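PDB 5G5S: protein argonaute from Methanocaldococcus jannaschii, which uses short single-stranded DNA guides to bind and slice complementary DNA targets, and may thereby defend the cell against invading genetic elements. Local coordinates for residues 312-325 with 487-499. Residues are numbered along the deposited sequence; the frame is centred on the assembly and turned at random.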
loop_
_atom_site.group_PDB
_atom_site.type_symbol
_atom_site.label_atom_id
_atom_site.label_comp_id
_atom_site.label_asym_id
_atom_site.label_seq_id
_atom_site.Cartn_x
_atom_site.Cartn_y
_atom_site.Cartn_z
ATOM N N THR A 312 13.851 -18.553 -1.223
ATOM C CA THR A 312 13.010 -19.535 -1.898
ATOM C C THR A 312 13.229 -19.541 -3.411
ATOM O O THR A 312 13.262 -18.478 -4.023
ATOM C CB THR A 312 11.561 -19.415 -1.401
ATOM O OG1 THR A 312 11.559 -19.659 0.009
ATOM C CG2 THR A 312 10.591 -20.380 -2.093
ATOM N N PRO A 313 13.491 -20.714 -4.021
ATOM C CA PRO A 313 13.706 -20.723 -5.466
ATOM C C PRO A 313 12.393 -20.574 -6.224
ATOM O O PRO A 313 11.304 -20.754 -5.667
ATOM C CB PRO A 313 14.403 -22.066 -5.739
ATOM C CG PRO A 313 14.323 -22.842 -4.472
ATOM C CD PRO A 313 13.520 -22.082 -3.466
ATOM N N LEU A 314 12.519 -20.193 -7.493
ATOM C CA LEU A 314 11.420 -20.009 -8.412
ATOM C C LEU A 314 11.548 -21.064 -9.487
ATOM O O LEU A 314 12.650 -21.558 -9.751
ATOM C CB LEU A 314 11.458 -18.590 -9.030
ATOM C CG LEU A 314 11.399 -17.406 -8.050
ATOM C CD1 LEU A 314 11.985 -16.150 -8.665
ATOM C CD2 LEU A 314 9.988 -17.156 -7.549
ATOM N N LEU A 315 10.418 -21.436 -10.090
ATOM C CA LEU A 315 10.397 -22.405 -11.174
ATOM C C LEU A 315 9.980 -21.723 -12.466
ATOM O O LEU A 315 9.086 -20.881 -12.470
ATOM C CB LEU A 315 9.467 -23.578 -10.856
ATOM C CG LEU A 315 9.918 -24.544 -9.771
ATOM C CD1 LEU A 315 8.787 -25.470 -9.390
ATOM C CD2 LEU A 315 11.135 -25.369 -10.218
ATOM N N VAL A 316 10.644 -22.088 -13.552
ATOM C CA VAL A 316 10.438 -21.611 -14.922
ATOM C C VAL A 316 10.594 -22.826 -15.823
ATOM O O VAL A 316 11.102 -23.852 -15.363
ATOM C CB VAL A 316 11.456 -20.507 -15.320
ATOM C CG1 VAL A 316 11.028 -19.152 -14.801
ATOM C CG2 VAL A 316 12.873 -20.840 -14.857
ATOM N N LYS A 317 10.205 -22.721 -17.100
ATOM C CA LYS A 317 10.425 -23.840 -18.014
ATOM C C LYS A 317 11.757 -23.643 -18.745
ATOM O O LYS A 317 12.239 -22.513 -18.848
ATOM C CB LYS A 317 9.258 -24.016 -19.011
ATOM C CG LYS A 317 7.866 -24.167 -18.377
ATOM C CD LYS A 317 7.675 -25.477 -17.615
ATOM C CE LYS A 317 6.221 -25.788 -17.359
ATOM N NZ LYS A 317 5.505 -26.167 -18.607
ATOM N N ASP A 318 12.381 -24.751 -19.196
ATOM C CA ASP A 318 13.619 -24.729 -19.979
ATOM C C ASP A 318 13.232 -24.810 -21.461
ATOM O O ASP A 318 12.044 -24.747 -21.772
ATOM C CB ASP A 318 14.583 -25.868 -19.561
ATOM C CG ASP A 318 14.014 -27.282 -19.521
ATOM O OD1 ASP A 318 13.163 -27.611 -20.382
ATOM O OD2 ASP A 318 14.442 -28.070 -18.645
ATOM N N VAL A 319 14.201 -24.976 -22.372
ATOM C CA VAL A 319 13.883 -25.055 -23.800
ATOM C C VAL A 319 13.010 -26.281 -24.216
ATOM O O VAL A 319 12.326 -26.228 -25.242
ATOM C CB VAL A 319 15.106 -24.765 -24.694
ATOM C CG1 VAL A 319 15.867 -26.040 -25.038
ATOM C CG2 VAL A 319 14.702 -23.995 -25.947
ATOM N N ASN A 320 12.994 -27.341 -23.375
ATOM C CA ASN A 320 12.204 -28.564 -23.569
ATOM C C ASN A 320 10.905 -28.532 -22.731
ATOM O O ASN A 320 10.245 -29.566 -22.563
ATOM C CB ASN A 320 13.045 -29.799 -23.221
ATOM N N LYS A 321 10.543 -27.331 -22.224
ATOM C CA LYS A 321 9.363 -27.056 -21.395
ATOM C C LYS A 321 9.315 -27.869 -20.077
ATOM O O LYS A 321 8.227 -28.178 -19.576
ATOM C CB LYS A 321 8.055 -27.130 -22.208
ATOM N N ASN A 322 10.508 -28.181 -19.507
ATOM C CA ASN A 322 10.647 -28.908 -18.241
ATOM C C ASN A 322 11.019 -27.944 -17.088
ATOM O O ASN A 322 11.871 -27.073 -17.289
ATOM C CB ASN A 322 11.662 -30.044 -18.366
ATOM N N PRO A 323 10.392 -28.069 -15.889
ATOM C CA PRO A 323 10.701 -27.137 -14.785
ATOM C C PRO A 323 12.161 -27.113 -14.325
ATOM O O PRO A 323 12.791 -28.162 -14.239
ATOM C CB PRO A 323 9.760 -27.592 -13.663
ATOM C CG PRO A 323 8.657 -28.308 -14.365
ATOM C CD PRO A 323 9.335 -29.018 -15.494
ATOM N N THR A 324 12.685 -25.902 -14.030
ATOM C CA THR A 324 14.063 -25.656 -13.587
ATOM C C THR A 324 14.113 -24.631 -12.458
ATOM O O THR A 324 13.412 -23.619 -12.518
ATOM C CB THR A 324 14.940 -25.149 -14.741
ATOM O OG1 THR A 324 14.252 -25.266 -15.987
ATOM C CG2 THR A 324 16.297 -25.837 -14.787
ATOM N N LYS A 325 14.976 -24.880 -11.452
ATOM C CA LYS A 325 15.163 -24.004 -10.294
ATOM C C LYS A 325 15.983 -22.764 -10.629
ATOM O O LYS A 325 17.083 -22.860 -11.178
ATOM C CB LYS A 325 15.768 -24.760 -9.100
ATOM C CG LYS A 325 14.749 -25.105 -8.024
ATOM C CD LYS A 325 15.165 -26.327 -7.217
ATOM C CE LYS A 325 15.892 -25.988 -5.936
ATOM N NZ LYS A 325 15.022 -26.167 -4.744
ATOM N N GLY A 487 -0.130 -10.466 -18.663
ATOM C CA GLY A 487 -0.660 -11.570 -17.865
ATOM C C GLY A 487 0.046 -12.891 -18.073
ATOM O O GLY A 487 -0.541 -13.949 -17.851
ATOM N N ILE A 488 1.305 -12.845 -18.515
ATOM C CA ILE A 488 2.105 -14.045 -18.757
ATOM C C ILE A 488 2.638 -14.578 -17.423
ATOM O O ILE A 488 3.314 -13.857 -16.695
ATOM C CB ILE A 488 3.209 -13.812 -19.843
ATOM C CG1 ILE A 488 2.556 -13.527 -21.215
ATOM C CG2 ILE A 488 4.171 -15.012 -19.935
ATOM C CD1 ILE A 488 3.432 -12.842 -22.276
ATOM N N LYS A 489 2.306 -15.837 -17.110
ATOM C CA LYS A 489 2.728 -16.529 -15.892
ATOM C C LYS A 489 4.104 -17.099 -16.176
ATOM O O LYS A 489 4.230 -18.274 -16.510
ATOM C CB LYS A 489 1.732 -17.660 -15.537
ATOM C CG LYS A 489 0.489 -17.190 -14.825
ATOM C CD LYS A 489 -0.587 -16.708 -15.763
ATOM C CE LYS A 489 -1.387 -15.609 -15.118
ATOM N NZ LYS A 489 -2.392 -15.093 -16.066
ATOM N N TYR A 490 5.131 -16.251 -16.105
ATOM C CA TYR A 490 6.490 -16.675 -16.429
ATOM C C TYR A 490 7.106 -17.643 -15.414
ATOM O O TYR A 490 7.504 -18.754 -15.778
ATOM C CB TYR A 490 7.406 -15.476 -16.715
ATOM C CG TYR A 490 8.301 -15.709 -17.905
ATOM C CD1 TYR A 490 9.362 -16.609 -17.839
ATOM C CD2 TYR A 490 8.064 -15.066 -19.114
ATOM C CE1 TYR A 490 10.177 -16.848 -18.944
ATOM C CE2 TYR A 490 8.884 -15.280 -20.219
ATOM C CZ TYR A 490 9.935 -16.180 -20.132
ATOM O OH TYR A 490 10.731 -16.415 -21.223
ATOM N N PHE A 491 7.149 -17.235 -14.151
ATOM C CA PHE A 491 7.732 -18.028 -13.074
ATOM C C PHE A 491 6.708 -18.341 -11.993
ATOM O O PHE A 491 5.761 -17.577 -11.799
ATOM C CB PHE A 491 8.974 -17.318 -12.483
ATOM C CG PHE A 491 8.738 -15.902 -12.015
ATOM C CD1 PHE A 491 8.864 -14.831 -12.893
ATOM C CD2 PHE A 491 8.403 -15.636 -10.692
ATOM C CE1 PHE A 491 8.612 -13.521 -12.466
ATOM C CE2 PHE A 491 8.164 -14.327 -10.262
ATOM C CZ PHE A 491 8.258 -13.280 -11.153
ATOM N N ILE A 492 6.879 -19.482 -11.314
ATOM C CA ILE A 492 6.012 -19.909 -10.211
ATOM C C ILE A 492 6.873 -20.179 -8.963
ATOM O O ILE A 492 8.101 -20.069 -9.031
ATOM C CB ILE A 492 5.067 -21.098 -10.590
ATOM C CG1 ILE A 492 5.845 -22.390 -10.906
ATOM C CG2 ILE A 492 4.104 -20.724 -11.725
ATOM C CD1 ILE A 492 5.373 -23.588 -10.181
ATOM N N LEU A 493 6.229 -20.510 -7.831
ATOM C CA LEU A 493 6.927 -20.832 -6.587
ATOM C C LEU A 493 7.341 -22.291 -6.585
ATOM O O LEU A 493 6.554 -23.141 -7.007
ATOM C CB LEU A 493 6.041 -20.544 -5.371
ATOM C CG LEU A 493 5.848 -19.077 -4.993
ATOM C CD1 LEU A 493 4.706 -18.920 -4.018
ATOM C CD2 LEU A 493 7.127 -18.484 -4.401
ATOM N N ASP A 494 8.569 -22.590 -6.106
ATOM C CA ASP A 494 9.076 -23.960 -6.022
ATOM C C ASP A 494 8.381 -24.745 -4.914
ATOM O O ASP A 494 8.284 -25.972 -5.004
ATOM C CB ASP A 494 10.605 -23.984 -5.827
ATOM C CG ASP A 494 11.228 -25.373 -5.818
ATOM O OD1 ASP A 494 10.971 -26.148 -6.769
ATOM O OD2 ASP A 494 11.979 -25.681 -4.867
ATOM N N SER A 495 7.913 -24.043 -3.869
ATOM C CA SER A 495 7.228 -24.666 -2.741
ATOM C C SER A 495 5.708 -24.446 -2.809
ATOM O O SER A 495 5.249 -23.301 -2.919
ATOM C CB SER A 495 7.792 -24.151 -1.416
ATOM O OG SER A 495 7.572 -22.755 -1.264
ATOM N N LYS A 496 4.937 -25.554 -2.752
ATOM C CA LYS A 496 3.472 -25.522 -2.753
ATOM C C LYS A 496 2.977 -25.326 -1.322
ATOM O O LYS A 496 3.512 -25.921 -0.377
ATOM C CB LYS A 496 2.874 -26.789 -3.376
ATOM N N THR A 497 1.949 -24.481 -1.175
ATOM C CA THR A 497 1.379 -24.094 0.115
ATOM C C THR A 497 0.131 -24.907 0.511
ATOM O O THR A 497 -0.519 -25.451 -0.388
ATOM C CB THR A 497 1.078 -22.592 0.054
ATOM O OG1 THR A 497 -0.073 -22.373 -0.768
ATOM C CG2 THR A 497 2.258 -21.786 -0.499
ATOM N N PRO A 498 -0.280 -24.940 1.816
ATOM C CA PRO A 498 -1.564 -25.592 2.165
ATOM C C PRO A 498 -2.776 -24.910 1.520
ATOM O O PRO A 498 -3.811 -25.554 1.323
ATOM C CB PRO A 498 -1.655 -25.416 3.686
ATOM C CG PRO A 498 -0.767 -24.266 4.003
ATOM C CD PRO A 498 0.353 -24.347 3.016
ATOM N N TYR A 499 -2.635 -23.606 1.180
ATOM C CA TYR A 499 -3.709 -22.777 0.624
ATOM C C TYR A 499 -4.046 -22.986 -0.821
ATOM O O TYR A 499 -3.177 -22.913 -1.689
ATOM C CB TYR A 499 -3.467 -21.279 0.900
ATOM C CG TYR A 499 -3.165 -20.999 2.354
ATOM C CD1 TYR A 499 -4.158 -21.104 3.323
ATOM C CD2 TYR A 499 -1.870 -20.696 2.772
ATOM C CE1 TYR A 499 -3.875 -20.907 4.671
ATOM C CE2 TYR A 499 -1.581 -20.471 4.116
ATOM C CZ TYR A 499 -2.594 -20.555 5.061
ATOM O OH TYR A 499 -2.333 -20.343 6.389
#
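Leu315 and Ile492 form an antiparallel hydrogen-bonded pair, with Leu315 N to Ile492 O and Ile492 N to Leu315 O both 2.9 Å and nearly straight, while a weak Asp494 N to Pro313 O bond follows beyond the non-hydrogen-bonded pair Leu314-Leu493. On one face of the strands Leu315 CB rests on Ile492 CG1 at 3.8 Å, and Leu315 CD1 and CD2 both lie 3.5 Å from Asp494 OD1. Asp494, whose CG points away from the backbone N (chi1 -176°), turns OD2 past the Pro313 ring to Lys325, where NZ meets OD2 at 3.1 Å from above the carboxylate plane. This salt bridge ties strand 323-326, the outer strand of the 314-326 hairpin, to 487-499. Leu314 lies alongside Phe491, its CD2 3.8 Å from ring atom CD2, and Val316 CG1 sits 3.6 Å from Phe491 CB and near the edge of the Tyr490 ring. The Phe491 ring also stacks on Tyr670, and Tyr490 OH bonds to Tyr344 O. Strand 314-317 is the middle of a three-stranded antiparallel sheet, between 323-326 and 492-493; segment 487-499 leads from Mid-domain helix 473-485 to PIWI strand 501-506, and Thr312 and Ser495 rest against helix 656-666.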